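Local coordinates for insecticidal crystal protein Cry7Cal (Bacillus thuringiensis, PDB 5ZI1), which is an insecticidal delta endotoxin active against locusts, whose toxin core here probably binds gut receptors and inserts its helical domain into membranes, as in other Cry toxins, at residues L155-A158 with E159-A163; Q169-I172 with D173-N177; G206-G209 with K210-E213; S276-F279 with V280-E283. All coordinates share one frame; numbering follows the deposited sequence.

Contact 1 of 4, residues L155-A158 with E159-A163; sequences LKNA and ELFGA
Leu160 N and Phe161 N reach back four residues to Lys156 O and Asn157 O, the latter bond being short (2.7 Å, N-H...O 158°), and Gly162 N closes a more bent bond on Ala158 O, so 155-163 is one continuous run of alpha helix. One turn apart, the side chains pair off along its surface. The all-extended chain of Lys156 leaves the helix with CG opposite the backbone N (chi1 177°), and its methylenes pass obliquely across Leu160, whose CD1 lies 3.7 Å from Lys156 CE. A long aliphatic stem is thus spent on a leucine branch, while the ammonium is carried beyond it to His30 O. Asn157 and Phe161 run side by side in the same direction. Their flat groups are almost perpendicular, 88° apart, and Asn157 OD1 lies in the ring plane at its edge, 3.9 Å from Phe161 CE2; the same oxygen is hydrogen-bonded to Tyr93 OH, which satisfies the buried carbonyl oxygen of the amide. Over one face of the ring sits CB of the preceding Leu160, 3.7 Å above the plane. Gly162 suits its site because a side chain there would collide with Ala158 O, and the small Ala158 leaves room for Phe117 of helix 107-127. Glu159, bent at chi2, turns its carboxylate to a salt bridge with Arg239. The segment belongs to the helical bundle of the toxin's N-terminal domain: Asn157, Leu160 and Phe161 face helix 33-47, whereas Leu155, Glu159 and Ala163 meet helix 169-202.

Contact 2 of 4, residues Q169-I172 with D173-N177; sequences QYEI and DLFYN
Asp173 OD1 is gripped twice, by Gln169 NE2 at 2.7 Å and by Arg239 through a salt bridge. The first is an i to i+4 side-chain bond near the start of helix 169-202, part of the helical bundle of the delta-endotoxin N-terminal domain. Gln169, bent at chi2, turns its amide forward along the helix, over Asp173; NE2 then meets OD1 from above the carboxylate plane, 45° out of it, with the N-H...O angle at 149°. An aspartate suits the place because its short carboxylate lies within reach of both Gln169 NE2 and Arg239. In the backbone, Asp173 N donates to Gln169 O, also at 2.7 Å, so the two residues are joined by backbone and side chain alike. Another flank carries the aromatic Phe175 with Glu171 beside it, both pointing the same way, with ring and carboxylate planes only 16° apart, and the glutamate's extended chain carries OE1 on to Tyr114 OH. Phe175 and Ile172 are buried: the ring packs edge-to-face on Phe117, and Ile172 packs on Glu159 and Ala163 of helix 141-165. The methylene of Glu171 supplies the apolar contact, CG resting 3.8 Å from Phe175 CE2.

Contact 3 of 4, residues G206-G209 with K210-E213; sequences GVKG and KVWE
Val211 holds CG1 opposite its backbone N (chi1 159°), which leaves CG2 beside that nitrogen and swings it back over the incoming chain, 3.5 Å from Val207 O and 4.0 Å from Gly206 O. This is the start of helix 208-227, a helix of the delta-endotoxin N-terminal domain, with Val207 at the N-cap position. A valine cannot cap through its side chain; instead its carbonyl takes the first helical bond, from Val211 N at 2.9 Å. Lys208 O then receives Trp212 N (2.8 Å, N-H...O 166°), and also a weak bond from Val211 N. Gly206 bends the chain into the cap with a positive phi of 135°, angles at which any side chain would be jammed against the preceding carbonyl. Gly209 is buried in the first turn. Trp212 and Glu213 both turn their side-chain ends away from the opening turn: the indole NE1 bonds to Glu283 and its rings meet Phe279, while the Glu213 carboxylate reaches Tyr272 OH. Lys210 extends along the exposed flank, its side chain touching Tyr272. The last bond of the turn runs from Glu213 N to Gly209 O at 3.1 Å.

Contact 4 of 4, residues S276-F279 with V280-E283; sequences SSEF and VLIE
Phe279 and Glu283 stand side by side one helical turn apart, with Phe279 CE1 4.1 Å from Glu283 CB and the ring turned only 23° from the carboxylate plane. Their backbones are tied by a nearly straight bond from Glu283 N to Phe279 O (3.0 Å, 177°). Before them, Glu278 lies alongside Leu281 in the same sense, CB meeting Leu281 CG at 3.9 Å, so the glutamate gives its methylenes to the leucine while its bent chain leads the charge off to the exposed side. Ile282 turns back over the approach to the helix: with CG1 opposite the carbonyl carbon (chi1 -53°), CG1 touches Glu278 O at 3.5 Å and CD1 reaches Ser276 O at 3.6 Å. A weak bond, Ile282 N to Glu278 O, accompanies this cover. The approach contains an ST turn: Ser276 OG accepts from Glu278 N at 3.0 Å, and a serine suits the place because its short hydroxyl can reach the NH two residues on while CB still packs on Ile282 CG1. The turn leads into helix 279-286, with Glu278 at the N-cap position, a short helix packed against helix 208-227 of the N-terminal helical bundle in this three-domain toxin. Further out, Ser276 shares backbone bonds with Phe439, which also covers Leu281. On the helical-domain side, Phe279 packs edge-to-face on Tyr215 of helix 208-227. The Glu283 carboxylate is held there too, OE2 forming a salt bridge with Arg219.

The four contacts form two touching pairs at opposite sides of the molecule, contacts 1 and 2 lying about 50 Å, centre to centre, from contacts 3 and 4. Contact 1 is the most buried; the other three are partly exposed. Contacts 1 and 2 sit on successive helices of one domain, where Leu155 meets Phe175, Ile172 packs against Ala163, and Arg239 serves acids on both. Contacts 3 and 4 instead join different family regions, with Lys208 packed on Ser276 and Ser277. Pairing of side chains a turn apart, near the end of a long helix, marks contact 1, a polar pair linking the first and second turns of a helix contact 2, whereas contacts 3 and 4 are helix starts, shaped by glycines and by a serine turn respectively.

Contact 1 of 4, residues L155-A158 with E159-A163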
loop_
_atom_site.group_PDB
_atom_site.type_symbol
_atom_site.label_atom_id
_atom_site.label_comp_id
_atom_site.label_asym_id
_atom_site.label_seq_id
_atom_site.Cartn_x
_atom_site.Cartn_y
_atom_site.Cartn_z
ATOM N N LEU A 155 16.241 -10.390 12.449
ATOM C CA LEU A 155 17.014 -11.497 11.908
ATOM C C LEU A 155 18.037 -10.993 10.902
ATOM O O LEU A 155 19.123 -11.571 10.783
ATOM C CB LEU A 155 16.076 -12.541 11.284
ATOM C CG LEU A 155 15.397 -13.474 12.300
ATOM C CD1 LEU A 155 14.131 -14.147 11.767
ATOM C CD2 LEU A 155 16.435 -14.509 12.766
ATOM N N LYS A 156 17.723 -9.891 10.209
ATOM C CA LYS A 156 18.690 -9.273 9.310
ATOM C C LYS A 156 19.989 -8.942 10.035
ATOM O O LYS A 156 21.074 -9.042 9.454
ATOM C CB LYS A 156 18.092 -8.008 8.683
ATOM C CG LYS A 156 19.048 -7.245 7.771
ATOM C CD LYS A 156 18.359 -6.057 7.090
ATOM C CE LYS A 156 19.360 -5.168 6.362
ATOM N NZ LYS A 156 18.721 -4.275 5.359
ATOM N N ASN A 157 19.901 -8.550 11.309
ATOM C CA ASN A 157 21.106 -8.156 12.032
ATOM C C ASN A 157 22.152 -9.277 12.044
ATOM O O ASN A 157 23.354 -9.005 11.953
ATOM C CB ASN A 157 20.747 -7.718 13.453
ATOM C CG ASN A 157 20.088 -6.323 13.505
ATOM O OD1 ASN A 157 20.298 -5.568 14.451
ATOM N ND2 ASN A 157 19.277 -5.999 12.503
ATOM N N ALA A 158 21.722 -10.546 12.124
ATOM C CA ALA A 158 22.698 -11.639 12.138
ATOM C C ALA A 158 23.510 -11.663 10.851
ATOM O O ALA A 158 24.736 -11.852 10.880
ATOM C CB ALA A 158 22.012 -12.996 12.357
ATOM N N GLU A 159 22.858 -11.438 9.706
ATOM C CA GLU A 159 23.624 -11.420 8.467
ATOM C C GLU A 159 24.503 -10.189 8.378
ATOM O O GLU A 159 25.592 -10.250 7.795
ATOM C CB GLU A 159 22.708 -11.519 7.238
ATOM C CG GLU A 159 23.517 -11.410 5.932
ATOM C CD GLU A 159 23.841 -12.801 5.369
ATOM O OE1 GLU A 159 23.268 -13.794 5.877
ATOM O OE2 GLU A 159 24.710 -12.935 4.467
ATOM N N LEU A 160 24.064 -9.071 8.959
ATOM C CA LEU A 160 24.878 -7.870 8.879
ATOM C C LEU A 160 26.080 -7.944 9.810
ATOM O O LEU A 160 27.201 -7.593 9.418
ATOM C CB LEU A 160 24.047 -6.632 9.212
ATOM C CG LEU A 160 22.936 -6.215 8.252
ATOM C CD1 LEU A 160 22.066 -5.185 8.947
ATOM C CD2 LEU A 160 23.518 -5.661 6.975
ATOM N N PHE A 161 25.871 -8.383 11.045
ATOM C CA PHE A 161 26.883 -8.234 12.071
ATOM C C PHE A 161 27.355 -9.553 12.677
ATOM O O PHE A 161 28.340 -9.539 13.431
ATOM C CB PHE A 161 26.370 -7.317 13.196
ATOM C CG PHE A 161 25.655 -6.058 12.708
ATOM C CD1 PHE A 161 26.309 -5.120 11.912
ATOM C CD2 PHE A 161 24.340 -5.797 13.092
ATOM C CE1 PHE A 161 25.659 -3.968 11.489
ATOM C CE2 PHE A 161 23.681 -4.636 12.676
ATOM C CZ PHE A 161 24.335 -3.725 11.873
ATOM N N GLY A 162 26.716 -10.684 12.356
ATOM C CA GLY A 162 27.025 -11.965 12.985
ATOM C C GLY A 162 28.485 -12.375 12.990
ATOM O O GLY A 162 29.066 -12.608 14.055
ATOM N N ALA A 163 29.093 -12.444 11.804
ATOM C CA ALA A 163 30.502 -12.819 11.709
ATOM C C ALA A 163 31.383 -11.909 12.556
ATOM O O ALA A 163 32.346 -12.373 13.178
ATOM C CB ALA A 163 30.957 -12.800 10.249
#

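Contact 2 of 4, residues Q169-I172 with D173-N177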
loop_
_atom_site.group_PDB
_atom_site.type_symbol
_atom_site.label_atom_id
_atom_site.label_comp_id
_atom_site.label_asym_id
_atom_site.label_seq_id
_atom_site.Cartn_x
_atom_site.Cartn_y
_atom_site.Cartn_z
ATOM N N GLN A 169 29.969 -19.364 10.120
ATOM C CA GLN A 169 29.149 -19.217 8.925
ATOM C C GLN A 169 27.894 -20.075 9.014
ATOM O O GLN A 169 26.814 -19.641 8.588
ATOM C CB GLN A 169 29.962 -19.553 7.672
ATOM C CG GLN A 169 29.209 -19.309 6.347
ATOM C CD GLN A 169 28.935 -17.838 6.073
ATOM O OE1 GLN A 169 29.859 -17.043 5.900
ATOM N NE2 GLN A 169 27.657 -17.466 6.044
ATOM N N TYR A 170 28.002 -21.279 9.585
ATOM C CA TYR A 170 26.840 -22.159 9.633
ATOM C C TYR A 170 25.702 -21.517 10.413
ATOM O O TYR A 170 24.531 -21.691 10.069
ATOM C CB TYR A 170 27.201 -23.518 10.253
ATOM C CG TYR A 170 27.402 -23.493 11.759
ATOM C CD1 TYR A 170 26.309 -23.523 12.643
ATOM C CD2 TYR A 170 28.677 -23.466 12.302
ATOM C CE1 TYR A 170 26.496 -23.491 14.013
ATOM C CE2 TYR A 170 28.873 -23.459 13.675
ATOM C CZ TYR A 170 27.778 -23.469 14.520
ATOM O OH TYR A 170 27.974 -23.450 15.876
ATOM N N GLU A 171 26.031 -20.809 11.488
ATOM C CA GLU A 171 25.012 -20.205 12.330
ATOM C C GLU A 171 24.431 -18.956 11.663
ATOM O O GLU A 171 23.218 -18.745 11.700
ATOM C CB GLU A 171 25.609 -19.896 13.705
ATOM C CG GLU A 171 24.576 -19.577 14.765
ATOM C CD GLU A 171 25.193 -19.356 16.140
ATOM O OE1 GLU A 171 24.436 -19.381 17.143
ATOM O OE2 GLU A 171 26.427 -19.146 16.215
ATOM N N ILE A 172 25.281 -18.144 11.021
ATOM C CA ILE A 172 24.806 -17.108 10.101
ATOM C C ILE A 172 23.875 -17.708 9.060
ATOM O O ILE A 172 22.816 -17.146 8.755
ATOM C CB ILE A 172 26.006 -16.411 9.432
ATOM C CG1 ILE A 172 26.870 -15.723 10.482
ATOM C CG2 ILE A 172 25.553 -15.441 8.344
ATOM C CD1 ILE A 172 28.162 -15.198 9.914
ATOM N N ASP A 173 24.247 -18.880 8.513
ATOM C CA ASP A 173 23.425 -19.516 7.483
ATOM C C ASP A 173 22.119 -20.048 8.051
ATOM O O ASP A 173 21.108 -20.082 7.339
ATOM C CB ASP A 173 24.183 -20.657 6.806
ATOM C CG ASP A 173 25.274 -20.167 5.858
ATOM O OD1 ASP A 173 25.388 -18.944 5.614
ATOM O OD2 ASP A 173 26.005 -21.025 5.321
ATOM N N LEU A 174 22.123 -20.500 9.306
ATOM C CA LEU A 174 20.886 -20.971 9.917
ATOM C C LEU A 174 19.890 -19.827 10.062
ATOM O O LEU A 174 18.721 -19.946 9.674
ATOM C CB LEU A 174 21.182 -21.596 11.274
ATOM C CG LEU A 174 19.971 -22.197 12.003
ATOM C CD1 LEU A 174 19.495 -23.478 11.318
ATOM C CD2 LEU A 174 20.303 -22.456 13.471
ATOM N N PHE A 175 20.351 -18.695 10.602
ATOM C CA PHE A 175 19.478 -17.533 10.789
ATOM C C PHE A 175 18.925 -17.029 9.463
ATOM O O PHE A 175 17.731 -16.718 9.357
ATOM C CB PHE A 175 20.245 -16.440 11.519
ATOM C CG PHE A 175 20.402 -16.705 12.991
ATOM C CD1 PHE A 175 19.296 -16.962 13.783
ATOM C CD2 PHE A 175 21.648 -16.710 13.576
ATOM C CE1 PHE A 175 19.433 -17.201 15.134
ATOM C CE2 PHE A 175 21.799 -16.955 14.931
ATOM C CZ PHE A 175 20.689 -17.204 15.711
ATOM N N TYR A 176 19.772 -16.981 8.431
ATOM C CA TYR A 176 19.312 -16.661 7.085
ATOM C C TYR A 176 18.164 -17.565 6.664
ATOM O O TYR A 176 17.104 -17.083 6.245
ATOM C CB TYR A 176 20.475 -16.768 6.086
ATOM C CG TYR A 176 20.071 -16.368 4.687
ATOM C CD1 TYR A 176 19.898 -15.024 4.359
ATOM C CD2 TYR A 176 19.822 -17.323 3.704
ATOM C CE1 TYR A 176 19.501 -14.635 3.087
ATOM C CE2 TYR A 176 19.431 -16.952 2.419
ATOM C CZ TYR A 176 19.275 -15.595 2.115
ATOM O OH TYR A 176 18.890 -15.185 0.847
ATOM N N ASN A 177 18.342 -18.885 6.795
ATOM C CA ASN A 177 17.302 -19.809 6.345
ATOM C C ASN A 177 16.062 -19.727 7.219
ATOM O O ASN A 177 14.943 -19.865 6.721
ATOM C CB ASN A 177 17.829 -21.243 6.317
ATOM C CG ASN A 177 18.928 -21.434 5.289
ATOM O OD1 ASN A 177 18.928 -20.797 4.233
ATOM N ND2 ASN A 177 19.861 -22.322 5.586
#

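Contact 3 of 4, residues G206-G209 with K210-E213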
loop_
_atom_site.group_PDB
_atom_site.type_symbol
_atom_site.label_atom_id
_atom_site.label_comp_id
_atom_site.label_asym_id
_atom_site.label_seq_id
_atom_site.Cartn_x
_atom_site.Cartn_y
_atom_site.Cartn_z
ATOM N N GLY A 206 -27.039 -6.755 7.413
ATOM C CA GLY A 206 -27.370 -5.349 7.500
ATOM C C GLY A 206 -27.665 -4.755 6.143
ATOM O O GLY A 206 -27.624 -5.427 5.112
ATOM N N VAL A 207 -27.992 -3.461 6.164
ATOM C CA VAL A 207 -28.173 -2.706 4.925
ATOM C C VAL A 207 -26.900 -2.789 4.095
ATOM O O VAL A 207 -25.794 -2.534 4.592
ATOM C CB VAL A 207 -28.549 -1.255 5.250
ATOM C CG1 VAL A 207 -28.697 -0.422 3.977
ATOM C CG2 VAL A 207 -29.837 -1.241 6.054
ATOM N N LYS A 208 -27.050 -3.153 2.821
ATOM C CA LYS A 208 -25.876 -3.470 2.011
ATOM C C LYS A 208 -24.918 -2.288 1.915
ATOM O O LYS A 208 -23.693 -2.469 1.987
ATOM C CB LYS A 208 -26.304 -3.932 0.624
ATOM C CG LYS A 208 -25.508 -5.139 0.136
ATOM C CD LYS A 208 -25.441 -6.180 1.244
ATOM C CE LYS A 208 -25.433 -7.580 0.722
ATOM N NZ LYS A 208 -25.700 -8.528 1.850
ATOM N N GLY A 209 -25.458 -1.065 1.799
ATOM C CA GLY A 209 -24.600 0.109 1.699
ATOM C C GLY A 209 -23.663 0.252 2.883
ATOM O O GLY A 209 -22.468 0.524 2.726
ATOM N N LYS A 210 -24.194 0.086 4.090
ATOM C CA LYS A 210 -23.323 0.114 5.255
ATOM C C LYS A 210 -22.466 -1.148 5.354
ATOM O O LYS A 210 -21.421 -1.126 6.004
ATOM C CB LYS A 210 -24.154 0.294 6.528
ATOM C CG LYS A 210 -23.347 0.700 7.750
ATOM C CD LYS A 210 -24.262 0.985 8.925
ATOM C CE LYS A 210 -23.477 1.463 10.138
ATOM N NZ LYS A 210 -24.398 2.042 11.171
ATOM N N VAL A 211 -22.886 -2.247 4.736
ATOM C CA VAL A 211 -22.049 -3.433 4.771
ATOM C C VAL A 211 -20.821 -3.210 3.911
ATOM O O VAL A 211 -19.695 -3.507 4.323
ATOM C CB VAL A 211 -22.846 -4.673 4.336
ATOM C CG1 VAL A 211 -21.905 -5.769 3.870
ATOM C CG2 VAL A 211 -23.683 -5.177 5.488
ATOM N N TRP A 212 -21.011 -2.611 2.734
ATOM C CA TRP A 212 -19.869 -2.250 1.906
ATOM C C TRP A 212 -18.946 -1.270 2.618
ATOM O O TRP A 212 -17.722 -1.434 2.596
ATOM C CB TRP A 212 -20.326 -1.655 0.586
ATOM C CG TRP A 212 -19.175 -1.554 -0.308
ATOM C CD1 TRP A 212 -18.640 -2.557 -1.067
ATOM C CD2 TRP A 212 -18.360 -0.403 -0.530
ATOM N NE1 TRP A 212 -17.555 -2.096 -1.765
ATOM C CE2 TRP A 212 -17.351 -0.780 -1.449
ATOM C CE3 TRP A 212 -18.383 0.907 -0.046
ATOM C CZ2 TRP A 212 -16.382 0.104 -1.894
ATOM C CZ3 TRP A 212 -17.423 1.783 -0.492
ATOM C CH2 TRP A 212 -16.433 1.383 -1.407
ATOM N N GLU A 213 -19.511 -0.248 3.260
ATOM C CA GLU A 213 -18.670 0.746 3.916
ATOM C C GLU A 213 -17.757 0.102 4.952
ATOM O O GLU A 213 -16.558 0.393 5.002
ATOM C CB GLU A 213 -19.537 1.828 4.554
ATOM C CG GLU A 213 -18.743 2.882 5.290
ATOM C CD GLU A 213 -19.548 4.177 5.481
ATOM O OE1 GLU A 213 -19.881 4.849 4.479
ATOM O OE2 GLU A 213 -19.867 4.513 6.636
#

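Contact 4 of 4, residues S276-F279 with V280-E283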
loop_
_atom_site.group_PDB
_atom_site.type_symbol
_atom_site.label_atom_id
_atom_site.label_comp_id
_atom_site.label_asym_id
_atom_site.label_seq_id
_atom_site.Cartn_x
_atom_site.Cartn_y
_atom_site.Cartn_z
ATOM N N SER A 276 -27.323 0.174 -3.674
ATOM C CA SER A 276 -27.750 -1.113 -4.211
ATOM C C SER A 276 -27.917 -2.146 -3.105
ATOM O O SER A 276 -27.271 -2.078 -2.059
ATOM C CB SER A 276 -26.724 -1.651 -5.217
ATOM O OG SER A 276 -27.117 -2.928 -5.674
ATOM N N SER A 277 -28.797 -3.111 -3.344
ATOM C CA SER A 277 -28.959 -4.221 -2.419
ATOM C C SER A 277 -27.990 -5.356 -2.717
ATOM O O SER A 277 -27.921 -6.313 -1.944
ATOM C CB SER A 277 -30.408 -4.733 -2.444
ATOM O OG SER A 277 -30.766 -5.208 -3.733
ATOM N N GLU A 278 -27.226 -5.253 -3.798
ATOM C CA GLU A 278 -26.242 -6.254 -4.167
ATOM C C GLU A 278 -24.837 -5.740 -3.874
ATOM O O GLU A 278 -24.467 -4.631 -4.273
ATOM C CB GLU A 278 -26.405 -6.658 -5.636
ATOM C CG GLU A 278 -27.865 -6.816 -6.047
ATOM C CD GLU A 278 -28.492 -8.099 -5.474
ATOM O OE1 GLU A 278 -27.747 -9.039 -5.112
ATOM O OE2 GLU A 278 -29.737 -8.175 -5.339
ATOM N N PHE A 279 -24.067 -6.550 -3.147
ATOM C CA PHE A 279 -22.712 -6.164 -2.772
ATOM C C PHE A 279 -21.828 -5.993 -4.004
ATOM O O PHE A 279 -21.101 -4.998 -4.128
ATOM C CB PHE A 279 -22.139 -7.213 -1.817
ATOM C CG PHE A 279 -20.784 -6.879 -1.272
ATOM C CD1 PHE A 279 -19.629 -7.169 -2.003
ATOM C CD2 PHE A 279 -20.655 -6.317 -0.014
ATOM C CE1 PHE A 279 -18.375 -6.869 -1.502
ATOM C CE2 PHE A 279 -19.406 -6.021 0.496
ATOM C CZ PHE A 279 -18.262 -6.304 -0.248
ATOM N N VAL A 280 -21.887 -6.949 -4.937
ATOM C CA VAL A 280 -20.974 -6.925 -6.082
ATOM C C VAL A 280 -21.183 -5.672 -6.931
ATOM O O VAL A 280 -20.234 -5.166 -7.549
ATOM C CB VAL A 280 -21.132 -8.211 -6.918
ATOM C CG1 VAL A 280 -22.478 -8.248 -7.614
ATOM C CG2 VAL A 280 -19.999 -8.346 -7.920
ATOM N N LEU A 281 -22.411 -5.146 -6.975
ATOM C CA LEU A 281 -22.662 -3.936 -7.752
ATOM C C LEU A 281 -21.963 -2.736 -7.125
ATOM O O LEU A 281 -21.284 -1.968 -7.815
ATOM C CB LEU A 281 -24.160 -3.691 -7.882
ATOM C CG LEU A 281 -24.854 -4.757 -8.728
ATOM C CD1 LEU A 281 -26.325 -4.395 -8.957
ATOM C CD2 LEU A 281 -24.128 -4.962 -10.039
ATOM N N ILE A 282 -22.085 -2.585 -5.809
ATOM C CA ILE A 282 -21.379 -1.511 -5.120
ATOM C C ILE A 282 -19.878 -1.635 -5.339
ATOM O O ILE A 282 -19.208 -0.671 -5.731
ATOM C CB ILE A 282 -21.725 -1.527 -3.625
ATOM C CG1 ILE A 282 -23.245 -1.509 -3.433
ATOM C CG2 ILE A 282 -21.052 -0.357 -2.946
ATOM C CD1 ILE A 282 -23.694 -1.515 -1.961
ATOM N N GLU A 283 -19.327 -2.824 -5.061
ATOM C CA GLU A 283 -17.888 -3.033 -5.179
ATOM C C GLU A 283 -17.400 -2.705 -6.585
ATOM O O GLU A 283 -16.396 -2.004 -6.753
ATOM C CB GLU A 283 -17.530 -4.478 -4.785
ATOM C CG GLU A 283 -16.050 -4.883 -4.999
ATOM C CD GLU A 283 -15.083 -4.278 -3.976
ATOM O OE1 GLU A 283 -15.517 -3.437 -3.164
ATOM O OE2 GLU A 283 -13.874 -4.641 -3.981
#